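Local coordinates for PA1221 (Pseudomonas aeruginosa, PDB 4DG9), which joins an AMP-binding enzyme domain of the ANL clan to a phosphopantetheine-attachment (carrier) domain within one chain, at residues N307-T312 / I333-A338; T400-R405 / I415-G420; K423-R428 / G456-L461. All coordinates share one frame; numbering follows the deposited sequence.

Contact 1. Residues N307-T312 / I333-A338; sequences NGYGPT and IPIGKA. With DG9 (5'-({[(2R,3R)-3-amino-2-{[2-({N-[(2R)-2-hydroxy-3,3-dimethyl-4-{[oxido(oxo)phosphonio]oxy}butanoyl]-beta-alanyl}amino)ethyl]sulfanyl}-4-methylpentyl]sulfonyl}amino)-5'-deoxyadenosine), chain B.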
# COMPACT_ATOMS: atom_id res chain seq x y z
N ASN A 307 -10.59 2.83 11.04
CA ASN A 307 -9.19 2.47 11.16
C ASN A 307 -9.05 0.97 10.86
O ASN A 307 -9.48 0.12 11.65
CB ASN A 307 -8.74 2.75 12.59
CG ASN A 307 -7.27 2.57 12.78
OD1 ASN A 307 -6.54 2.38 11.81
ND2 ASN A 307 -6.82 2.64 14.03
N GLY A 308 -8.51 0.65 9.69
CA GLY A 308 -8.22 -0.73 9.34
C GLY A 308 -6.83 -1.17 9.72
O GLY A 308 -5.85 -0.47 9.44
N TYR A 309 -6.70 -2.37 10.27
CA TYR A 309 -5.39 -2.89 10.63
C TYR A 309 -5.23 -4.31 10.07
O TYR A 309 -6.15 -5.14 10.13
CB TYR A 309 -5.20 -2.88 12.17
CG TYR A 309 -4.24 -3.95 12.67
CD1 TYR A 309 -2.91 -3.66 12.88
CD2 TYR A 309 -4.67 -5.25 12.89
CE1 TYR A 309 -2.01 -4.64 13.30
CE2 TYR A 309 -3.78 -6.24 13.32
CZ TYR A 309 -2.45 -5.93 13.53
OH TYR A 309 -1.56 -6.90 13.96
N GLY A 310 -4.07 -4.59 9.50
CA GLY A 310 -3.67 -5.98 9.35
C GLY A 310 -2.45 -6.21 8.49
O GLY A 310 -2.13 -5.40 7.63
N PRO A 311 -1.77 -7.34 8.71
CA PRO A 311 -0.64 -7.75 7.88
C PRO A 311 -1.11 -8.43 6.60
O PRO A 311 -2.17 -9.05 6.60
CB PRO A 311 0.12 -8.74 8.78
CG PRO A 311 -0.68 -8.89 10.03
CD PRO A 311 -2.03 -8.29 9.80
N THR A 312 -0.32 -8.33 5.53
CA THR A 312 -0.56 -9.05 4.28
C THR A 312 -0.84 -10.53 4.49
O THR A 312 -1.67 -11.11 3.80
CB THR A 312 0.68 -8.94 3.36
OG1 THR A 312 1.00 -7.57 3.13
CG2 THR A 312 0.43 -9.62 2.03
N ILE A 333 -6.08 6.06 18.20
CA ILE A 333 -7.35 5.52 17.73
C ILE A 333 -7.29 4.01 17.87
O ILE A 333 -6.32 3.38 17.45
CB ILE A 333 -7.62 5.87 16.24
CG1 ILE A 333 -7.50 7.36 15.99
CG2 ILE A 333 -8.99 5.36 15.82
CD1 ILE A 333 -8.28 8.21 16.97
N PRO A 334 -8.34 3.41 18.46
CA PRO A 334 -8.30 1.95 18.63
C PRO A 334 -8.20 1.28 17.28
O PRO A 334 -8.69 1.85 16.30
CB PRO A 334 -9.67 1.65 19.26
CG PRO A 334 -10.08 2.92 19.92
CD PRO A 334 -9.56 4.01 19.02
N ILE A 335 -7.58 0.10 17.20
CA ILE A 335 -7.69 -0.69 15.99
C ILE A 335 -8.88 -1.65 16.08
O ILE A 335 -9.17 -2.41 15.15
CB ILE A 335 -6.38 -1.42 15.63
CG1 ILE A 335 -6.01 -2.45 16.69
CG2 ILE A 335 -5.25 -0.42 15.46
CD1 ILE A 335 -4.82 -3.27 16.29
N GLY A 336 -9.60 -1.58 17.19
CA GLY A 336 -10.88 -2.26 17.33
C GLY A 336 -10.86 -3.77 17.49
O GLY A 336 -10.26 -4.30 18.43
N LYS A 337 -11.57 -4.45 16.60
CA LYS A 337 -11.86 -5.87 16.73
C LYS A 337 -11.74 -6.65 15.42
O LYS A 337 -11.66 -6.08 14.32
CB LYS A 337 -13.26 -6.07 17.31
CG LYS A 337 -13.47 -5.38 18.65
CD LYS A 337 -14.82 -5.69 19.26
CE LYS A 337 -14.89 -5.11 20.67
NZ LYS A 337 -16.23 -4.57 21.00
N ALA A 338 -11.73 -7.97 15.56
CA ALA A 338 -11.61 -8.88 14.44
C ALA A 338 -12.74 -8.69 13.45
O ALA A 338 -13.88 -8.52 13.84
CB ALA A 338 -11.61 -10.30 14.97
C DG9 B . -1.08 -3.57 4.54
N DG9 B . 1.45 -3.74 6.97
S DG9 B . 1.37 -4.51 5.57
C1 DG9 B . -0.22 -4.70 5.15
N1 DG9 B . -2.48 1.03 13.00
O1 DG9 B . 1.38 -5.61 11.08
C2 DG9 B . -1.21 0.79 13.37
N2 DG9 B . -3.20 -4.78 4.83
O2 DG9 B . 2.57 -3.34 12.04
C3 DG9 B . 0.87 -4.40 8.11
N3 DG9 B . -0.40 -0.02 12.67
O3 DG9 B . 5.79 7.39 -1.19
C4 DG9 B . -0.86 -0.63 11.54
C5 DG9 B . -2.16 -0.40 11.14
C6 DG9 B . -2.98 0.45 11.89
N6 DG9 B . -4.26 0.70 11.54
N7 DG9 B . -2.35 -1.13 10.01
C8 DG9 B . -1.20 -1.78 9.73
N9 DG9 B . -0.29 -1.47 10.66
CA DG9 B . -2.40 -3.61 5.32
CB DG9 B . -3.29 -2.36 5.32
C1' DG9 B . 1.10 -1.98 10.71
S1P DG9 B . -0.32 -1.97 4.43
C2' DG9 B . 1.20 -3.21 11.60
P2A DG9 B . 5.43 8.03 -2.53
C2P DG9 B . -1.07 -1.26 2.99
O2P DG9 B . 2.19 -3.88 4.59
C3' DG9 B . 0.84 -4.34 10.67
C3P DG9 B . -0.27 -1.44 1.70
O3P DG9 B . 1.84 -5.84 5.82
C4' DG9 B . 1.50 -3.86 9.38
O4' DG9 B . 1.45 -2.43 9.40
O4A DG9 B . 6.17 7.58 -3.77
N4P DG9 B . 0.58 -0.29 1.46
C5P DG9 B . 0.43 0.53 0.42
O5P DG9 B . -0.46 0.44 -0.40
O6A DG9 B . 3.85 7.83 -2.82
C6P DG9 B . 1.46 1.63 0.30
C7P DG9 B . 0.77 2.97 0.47
N8P DG9 B . 1.62 4.08 0.09
C9P DG9 B . 1.68 4.51 -1.17
O9P DG9 B . 1.03 4.00 -2.07
CAP DG9 B . 2.61 5.66 -1.46
OAP DG9 B . 3.40 5.95 -0.31
CBP DG9 B . 1.86 6.92 -1.88
CCP DG9 B . 2.83 8.10 -1.86
CDP DG9 B . 1.39 6.67 -3.31
CEP DG9 B . 0.66 7.20 -0.99
CG1 DG9 B . -4.23 -2.28 4.12
CG2 DG9 B . -4.10 -2.34 6.61
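The amide of Asn-307 bridges Pro-334 and the adenine of DG9. Asn-307 ND2 donates to Pro-334 O at 3.0 Å, reaching that oxygen from well above the carbonyl plane and with some bend (N-H...O 145°). On the other end of the same amide, Asn-307 OD1 accepts from DG9 N6 at 2.8 Å. The amino group is taken up a second time by Gly-308 O, 2.9 Å from DG9 N6 and in a straighter line, so two consecutive residues, one through its side chain and one through its backbone, each accept a hydrogen bond from N6. With CG of Asn-307 anti to the backbone N (chi1 -173°), the amide is carried toward residues 333-335, where CG2 of Ile-335 lies 3.7 Å from Asn-307 ND2.

Tyr-309 supplies the apolar half of the contact. The terminal CD1 of Ile-335 sits over one face of the Tyr-309 ring as a CH-pi contact, 3.9 Å from the ring centroid, while DG9 C5 lies at the ring edge, near its plane. Ile-335 reaches this face because CG1 is wedged between the backbone N and carbonyl carbon (chi1 65°) and the chain beyond is extended. At the sulfonyl end of DG9, Thr-312 makes only weak bonds to O3P, through its backbone N and OG1.

Farther out, the phenol of Tyr-309 hydrogen-bonds to Asp-402 OD2, which fixes the far end of the ring. Ile-335 and Gly-336 form a classic beta bulge facing Leu-412, and Phe-414 packs on both Tyr-309 and Ile-335. Strand 304-309 is paired through its backbone with Thr-318, Cys-319 and His-321 on one neighbour and, at Gly-308, with Thr-283 of another. The sequence NGYGPT is the aromatic-GPT signature (core motif A5) that builds the adenine pocket in the AMP-binding enzymes of the ANL clan.

Contact 2. Residues T400-R405 / I415-G420; sequences TGDRAR and IGRGDG. With DG9 (5'-({[(2R,3R)-3-amino-2-{[2-({N-[(2R)-2-hydroxy-3,3-dimethyl-4-{[oxido(oxo)phosphonio]oxy}butanoyl]-beta-alanyl}amino)ethyl]sulfanyl}-4-methylpentyl]sulfonyl}amino)-5'-deoxyadenosine), chain B.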
# COMPACT_ATOMS: atom_id res chain seq x y z
N THR A 400 1.49 -12.10 14.42
CA THR A 400 1.69 -10.85 13.70
C THR A 400 3.02 -10.20 14.04
O THR A 400 3.66 -9.61 13.19
CB THR A 400 0.56 -9.85 13.97
OG1 THR A 400 0.56 -9.48 15.35
CG2 THR A 400 -0.79 -10.48 13.60
N GLY A 401 3.42 -10.31 15.30
CA GLY A 401 4.60 -9.61 15.77
C GLY A 401 4.24 -8.20 16.20
O GLY A 401 5.12 -7.39 16.49
N ASP A 402 2.94 -7.92 16.22
CA ASP A 402 2.42 -6.63 16.66
C ASP A 402 2.02 -6.72 18.12
O ASP A 402 1.23 -7.59 18.52
CB ASP A 402 1.20 -6.22 15.83
CG ASP A 402 1.55 -5.85 14.39
OD1 ASP A 402 2.60 -5.22 14.18
OD2 ASP A 402 0.76 -6.20 13.48
N ARG A 403 2.58 -5.83 18.93
CA ARG A 403 2.20 -5.72 20.33
C ARG A 403 1.02 -4.76 20.46
O ARG A 403 1.08 -3.61 19.99
CB ARG A 403 3.37 -5.21 21.18
CG ARG A 403 4.53 -6.16 21.30
CD ARG A 403 5.47 -5.74 22.42
NE ARG A 403 4.93 -6.01 23.76
CZ ARG A 403 4.71 -7.24 24.24
NH1 ARG A 403 4.94 -8.30 23.48
NH2 ARG A 403 4.23 -7.40 25.47
N ALA A 404 -0.04 -5.25 21.10
CA ALA A 404 -1.19 -4.42 21.41
C ALA A 404 -1.67 -4.68 22.85
O ALA A 404 -1.05 -5.47 23.59
CB ALA A 404 -2.31 -4.67 20.41
N ARG A 405 -2.75 -4.02 23.24
CA ARG A 405 -3.33 -4.15 24.58
C ARG A 405 -4.83 -3.92 24.48
O ARG A 405 -5.29 -3.23 23.57
CB ARG A 405 -2.71 -3.12 25.54
CG ARG A 405 -3.60 -1.90 25.80
CD ARG A 405 -2.81 -0.66 26.20
NE ARG A 405 -3.44 0.59 25.75
CZ ARG A 405 -4.61 1.07 26.20
NH1 ARG A 405 -5.32 0.40 27.11
NH2 ARG A 405 -5.08 2.22 25.72
N ILE A 415 0.22 -0.99 20.08
CA ILE A 415 1.44 -0.47 20.72
C ILE A 415 2.59 -0.35 19.73
O ILE A 415 3.11 0.75 19.53
CB ILE A 415 1.88 -1.29 21.96
CG1 ILE A 415 0.84 -1.18 23.08
CG2 ILE A 415 3.22 -0.78 22.46
CD1 ILE A 415 0.58 -2.49 23.78
N GLY A 416 3.01 -1.46 19.14
CA GLY A 416 4.13 -1.38 18.21
C GLY A 416 4.88 -2.67 18.03
O GLY A 416 4.32 -3.72 18.28
N ARG A 417 6.15 -2.62 17.61
CA ARG A 417 6.87 -3.86 17.28
C ARG A 417 8.20 -4.07 18.00
O ARG A 417 8.89 -3.12 18.33
CB ARG A 417 7.10 -3.99 15.77
CG ARG A 417 5.84 -4.16 14.96
CD ARG A 417 6.16 -4.49 13.53
NE ARG A 417 6.75 -5.81 13.38
CZ ARG A 417 6.05 -6.92 13.15
NH1 ARG A 417 4.73 -6.91 13.05
NH2 ARG A 417 6.70 -8.07 13.04
N GLY A 418 8.54 -5.34 18.21
CA GLY A 418 9.79 -5.70 18.88
C GLY A 418 10.98 -5.87 17.96
O GLY A 418 12.12 -5.70 18.38
N ASP A 419 10.73 -6.23 16.71
CA ASP A 419 11.79 -6.34 15.72
C ASP A 419 12.00 -4.99 15.06
O ASP A 419 11.46 -3.97 15.52
CB ASP A 419 11.46 -7.40 14.67
CG ASP A 419 10.12 -7.15 13.96
OD1 ASP A 419 9.61 -5.99 13.98
OD2 ASP A 419 9.60 -8.11 13.36
N GLY A 420 12.79 -4.96 14.00
CA GLY A 420 13.13 -3.69 13.39
C GLY A 420 12.25 -3.27 12.23
O GLY A 420 12.59 -2.37 11.48
C DG9 B . -1.08 -3.57 4.54
N DG9 B . 1.45 -3.74 6.97
S DG9 B . 1.37 -4.51 5.57
C1 DG9 B . -0.22 -4.70 5.15
N1 DG9 B . -2.48 1.03 13.00
O1 DG9 B . 1.38 -5.61 11.08
C2 DG9 B . -1.21 0.79 13.37
N2 DG9 B . -3.20 -4.78 4.83
O2 DG9 B . 2.57 -3.34 12.04
C3 DG9 B . 0.87 -4.40 8.11
N3 DG9 B . -0.40 -0.02 12.67
O3 DG9 B . 5.79 7.39 -1.19
C4 DG9 B . -0.86 -0.63 11.54
C5 DG9 B . -2.16 -0.40 11.14
C6 DG9 B . -2.98 0.45 11.89
N6 DG9 B . -4.26 0.70 11.54
N7 DG9 B . -2.35 -1.13 10.01
C8 DG9 B . -1.20 -1.78 9.73
N9 DG9 B . -0.29 -1.47 10.66
CA DG9 B . -2.40 -3.61 5.32
CB DG9 B . -3.29 -2.36 5.32
C1' DG9 B . 1.10 -1.98 10.71
S1P DG9 B . -0.32 -1.97 4.43
C2' DG9 B . 1.20 -3.21 11.60
P2A DG9 B . 5.43 8.03 -2.53
C2P DG9 B . -1.07 -1.26 2.99
O2P DG9 B . 2.19 -3.88 4.59
C3' DG9 B . 0.84 -4.34 10.67
C3P DG9 B . -0.27 -1.44 1.70
O3P DG9 B . 1.84 -5.84 5.82
C4' DG9 B . 1.50 -3.86 9.38
O4' DG9 B . 1.45 -2.43 9.40
O4A DG9 B . 6.17 7.58 -3.77
N4P DG9 B . 0.58 -0.29 1.46
C5P DG9 B . 0.43 0.53 0.42
O5P DG9 B . -0.46 0.44 -0.40
O6A DG9 B . 3.85 7.83 -2.82
C6P DG9 B . 1.46 1.63 0.30
C7P DG9 B . 0.77 2.97 0.47
N8P DG9 B . 1.62 4.08 0.09
C9P DG9 B . 1.68 4.51 -1.17
O9P DG9 B . 1.03 4.00 -2.07
CAP DG9 B . 2.61 5.66 -1.46
OAP DG9 B . 3.40 5.95 -0.31
CBP DG9 B . 1.86 6.92 -1.88
CCP DG9 B . 2.83 8.10 -1.86
CDP DG9 B . 1.39 6.67 -3.31
CEP DG9 B . 0.66 7.20 -0.99
CG1 DG9 B . -4.23 -2.28 4.12
CG2 DG9 B . -4.10 -2.34 6.61
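The carboxylate of Asp-402 and the guanidinium of Arg-417 are turned nearly perpendicular, their planes 89° apart. Arg-417 NH1 comes to Asp-402 OD1 at 2.9 Å from above the carboxylate plane, forming a salt bridge. The ribose hydroxyls of DG9 bond to the same acid: DG9 O2 donates to Asp-402 OD1 at 2.8 Å, and O1 donates to OD2. OD1 is thus shared between the arginine and the ligand, which lie on different sides of the carboxylate plane.

The guanidinium itself is pinned along its edge. Thr-400 O lies in its plane, 2.9 Å from Arg-417 NH1, and a weak bond to the same oxygen comes from NH2. Asp-419 is gripped side-on, with Arg-417 NE bonded to Asp-419 OD1 at 2.9 Å and NH2 bonded to OD2 in a nearly straight line (177°). Gly-401 O covers the centre of one face. The bend at chi3 (69°) turns the guanidinium toward Thr-400 and Asp-402. On the acid side, an ST turn, with Thr-400 OG1 accepting from Asp-402 N while the same hydroxyl bonds to Ile-363 O, shapes the backbone just ahead of Asp-402.

Farther along the antiparallel pair, Arg-403 N bonds to Gly-416 O at 2.8 Å, and Arg-403 O accepts from both Gly-416 N and Ile-415 N. This is a classic beta bulge. Ile-415 lays its CD1 alongside the backbone of Ala-404, 3.8 Å from CB of Arg-405, whose guanidinium goes elsewhere, to Asp-358.

The hairpin of strands 394-406 and 412-417 and the loop after it carry two signatures of the ANL clan: the TGD of motif A7, whose aspartate holds the ribose, and the GRGD that opens motif A8, the hinge region in relatives.

Contact 3. Residues K423-R428 / G456-L461; sequences KLNGYR and GVKQLL. With DG9 (5'-({[(2R,3R)-3-amino-2-{[2-({N-[(2R)-2-hydroxy-3,3-dimethyl-4-{[oxido(oxo)phosphonio]oxy}butanoyl]-beta-alanyl}amino)ethyl]sulfanyl}-4-methylpentyl]sulfonyl}amino)-5'-deoxyadenosine), chain B.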
# COMPACT_ATOMS: atom_id res chain seq x y z
N LYS A 423 6.89 0.75 8.99
CA LYS A 423 6.04 1.09 7.87
C LYS A 423 6.57 2.41 7.36
O LYS A 423 6.79 3.32 8.14
CB LYS A 423 4.58 1.24 8.30
CG LYS A 423 3.95 -0.05 8.82
CD LYS A 423 4.32 -1.28 7.96
CE LYS A 423 3.78 -1.17 6.54
NZ LYS A 423 2.29 -1.12 6.49
N LEU A 424 6.82 2.49 6.05
CA LEU A 424 7.22 3.77 5.48
C LEU A 424 6.09 4.23 4.55
O LEU A 424 6.01 3.84 3.39
CB LEU A 424 8.52 3.58 4.70
CG LEU A 424 9.16 4.82 4.07
CD1 LEU A 424 9.63 5.78 5.15
CD2 LEU A 424 10.32 4.46 3.14
N ASN A 425 5.28 5.14 5.06
CA ASN A 425 4.10 5.59 4.33
C ASN A 425 3.24 4.44 3.78
O ASN A 425 2.73 4.51 2.66
CB ASN A 425 4.52 6.57 3.24
CG ASN A 425 5.27 7.78 3.80
OD1 ASN A 425 4.84 8.39 4.78
ND2 ASN A 425 6.42 8.11 3.22
N GLY A 426 3.08 3.40 4.59
CA GLY A 426 2.23 2.27 4.25
C GLY A 426 3.01 1.09 3.68
O GLY A 426 2.46 0.00 3.53
N TYR A 427 4.28 1.31 3.37
CA TYR A 427 5.13 0.26 2.82
C TYR A 427 5.81 -0.49 3.97
O TYR A 427 6.28 0.15 4.92
CB TYR A 427 6.20 0.85 1.89
CG TYR A 427 5.72 1.35 0.54
CD1 TYR A 427 5.32 0.46 -0.45
CD2 TYR A 427 5.71 2.71 0.23
CE1 TYR A 427 4.89 0.91 -1.69
CE2 TYR A 427 5.29 3.17 -1.01
CZ TYR A 427 4.89 2.26 -1.97
OH TYR A 427 4.46 2.69 -3.21
N ARG A 428 5.87 -1.82 3.88
CA ARG A 428 6.53 -2.64 4.91
C ARG A 428 8.02 -2.93 4.65
O ARG A 428 8.38 -3.54 3.65
CB ARG A 428 5.77 -3.95 5.13
CG ARG A 428 6.10 -4.62 6.46
CD ARG A 428 5.06 -5.65 6.85
NE ARG A 428 4.99 -6.72 5.86
CZ ARG A 428 4.23 -7.80 6.00
NH1 ARG A 428 3.48 -7.94 7.09
NH2 ARG A 428 4.22 -8.73 5.06
N GLY A 456 3.17 14.75 9.29
CA GLY A 456 2.16 13.72 9.08
C GLY A 456 2.67 12.56 8.24
O GLY A 456 1.97 11.56 8.04
N VAL A 457 3.92 12.67 7.78
CA VAL A 457 4.49 11.77 6.79
C VAL A 457 5.80 11.15 7.29
O VAL A 457 6.40 11.64 8.25
CB VAL A 457 4.71 12.53 5.45
CG1 VAL A 457 5.75 11.88 4.60
CG2 VAL A 457 3.40 12.64 4.71
N LYS A 458 6.24 10.07 6.66
CA LYS A 458 7.48 9.40 7.03
C LYS A 458 8.59 9.64 6.00
O LYS A 458 8.32 9.78 4.80
CB LYS A 458 7.25 7.90 7.19
CG LYS A 458 6.19 7.52 8.21
CD LYS A 458 6.79 7.34 9.58
CE LYS A 458 6.02 6.30 10.37
NZ LYS A 458 4.57 6.66 10.42
N GLN A 459 9.83 9.68 6.48
CA GLN A 459 11.01 9.81 5.64
C GLN A 459 12.01 8.71 5.98
O GLN A 459 12.20 8.36 7.14
CB GLN A 459 11.69 11.14 5.87
CG GLN A 459 10.96 12.36 5.38
CD GLN A 459 11.75 13.62 5.73
OE1 GLN A 459 12.11 13.83 6.89
NE2 GLN A 459 12.07 14.43 4.72
N LEU A 460 12.68 8.17 4.97
CA LEU A 460 13.72 7.18 5.23
C LEU A 460 15.08 7.82 5.00
O LEU A 460 15.44 8.19 3.88
CB LEU A 460 13.55 5.96 4.33
CG LEU A 460 14.69 4.97 4.38
CD1 LEU A 460 14.69 4.26 5.71
CD2 LEU A 460 14.57 3.98 3.22
N LEU A 461 15.82 7.95 6.09
CA LEU A 461 17.07 8.68 6.11
C LEU A 461 18.20 7.71 6.36
O LEU A 461 18.13 6.85 7.25
CB LEU A 461 17.03 9.71 7.23
CG LEU A 461 15.93 10.75 7.12
CD1 LEU A 461 15.85 11.59 8.38
CD2 LEU A 461 16.17 11.62 5.89
C DG9 B . -1.08 -3.57 4.54
N DG9 B . 1.45 -3.74 6.97
S DG9 B . 1.37 -4.51 5.57
C1 DG9 B . -0.22 -4.70 5.15
N1 DG9 B . -2.48 1.03 13.00
O1 DG9 B . 1.38 -5.61 11.08
C2 DG9 B . -1.21 0.79 13.37
N2 DG9 B . -3.20 -4.78 4.83
O2 DG9 B . 2.57 -3.34 12.04
C3 DG9 B . 0.87 -4.40 8.11
N3 DG9 B . -0.40 -0.02 12.67
O3 DG9 B . 5.79 7.39 -1.19
C4 DG9 B . -0.86 -0.63 11.54
C5 DG9 B . -2.16 -0.40 11.14
C6 DG9 B . -2.98 0.45 11.89
N6 DG9 B . -4.26 0.70 11.54
N7 DG9 B . -2.35 -1.13 10.01
C8 DG9 B . -1.20 -1.78 9.73
N9 DG9 B . -0.29 -1.47 10.66
CA DG9 B . -2.40 -3.61 5.32
CB DG9 B . -3.29 -2.36 5.32
C1' DG9 B . 1.10 -1.98 10.71
S1P DG9 B . -0.32 -1.97 4.43
C2' DG9 B . 1.20 -3.21 11.60
P2A DG9 B . 5.43 8.03 -2.53
C2P DG9 B . -1.07 -1.26 2.99
O2P DG9 B . 2.19 -3.88 4.59
C3' DG9 B . 0.84 -4.34 10.67
C3P DG9 B . -0.27 -1.44 1.70
O3P DG9 B . 1.84 -5.84 5.82
C4' DG9 B . 1.50 -3.86 9.38
O4' DG9 B . 1.45 -2.43 9.40
O4A DG9 B . 6.17 7.58 -3.77
N4P DG9 B . 0.58 -0.29 1.46
C5P DG9 B . 0.43 0.53 0.42
O5P DG9 B . -0.46 0.44 -0.40
O6A DG9 B . 3.85 7.83 -2.82
C6P DG9 B . 1.46 1.63 0.30
C7P DG9 B . 0.77 2.97 0.47
N8P DG9 B . 1.62 4.08 0.09
C9P DG9 B . 1.68 4.51 -1.17
O9P DG9 B . 1.03 4.00 -2.07
CAP DG9 B . 2.61 5.66 -1.46
OAP DG9 B . 3.40 5.95 -0.31
CBP DG9 B . 1.86 6.92 -1.88
CCP DG9 B . 2.83 8.10 -1.86
CDP DG9 B . 1.39 6.67 -3.31
CEP DG9 B . 0.66 7.20 -0.99
CG1 DG9 B . -4.23 -2.28 4.12
CG2 DG9 B . -4.10 -2.34 6.61
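Asn-425 clasps the backbone of Lys-458 with both ends of its amide. Asn-425 OD1 accepts from Lys-458 N at 2.9 Å, and its ND2 donates to Lys-458 O at 3.0 Å. Because one amide meets both the N-H and the C=O of Lys-458, it pairs with that backbone much as a neighbouring strand would; both bonds are fairly straight (158° and 156°). Ser-262 OG provides OD1 with a second partner.

Apolar contacts lie beside this clasp. Leu-424 splits its methyls: CD1 rests 3.8 Å from Lys-458 CB, and CD2 rests 3.8 Å from Leu-460 CB, the two leucines crossing at about a right angle. The tip of Lys-458 turns away to a salt bridge with Asp-286.

Residues 424-427 form a type I' turn that joins the two short strands 421-424 and 427-430. This hairpin belongs to motif A8 of the ANL clan, and here it lines the path of the pantetheine arm of DG9. Helix 555-567, within the carrier domain, adds Leu-556 against Asn-425 and Val-457.

Hydrogen bonds from the arm read the turn through its carbonyls: DG9 N8P donates to Asn-425 O and N4P to Gly-426 O, each at 2.8 Å. Over one face of the Tyr-427 ring lies DG9 C6P, and the same ring stacks with Trp-482.

Among the charged groups, Lys-423 is bent at chi2, chi3 and chi4; its NZ hydrogen-bonds to Gly-285 O and more weakly to DG9 O4', DG9 O2P and Gly-426 O. The guanidinium of Arg-428 turns a face to DG9 O3P and forms a salt bridge with Glu-313.

How the contacts relate
All three contacts touch DG9, but at different places: contact 1 at the adenine and sulfonyl, contact 2 at the ribose and contact 3 chiefly at the pantetheine arm. Contacts 1 and 3 are buried, whereas contact 2 is partly open, with exposed arginine and isoleucine side chains at its border. Across its segments, contact 1 has one side-chain amide bond and a CH-pi contact, contact 3 a two-bond amide clasp with leucine packing, and contact 2 a salt-bridge network. Strand 412-417 serves two of them: Leu-412 bonds to Ile-335 of contact 1, and later residues form contact 2. It then leads on to strand 421-424 of contact 3. Pro-311 packs on Thr-400 and Arg-428, joining contact 1 to both others.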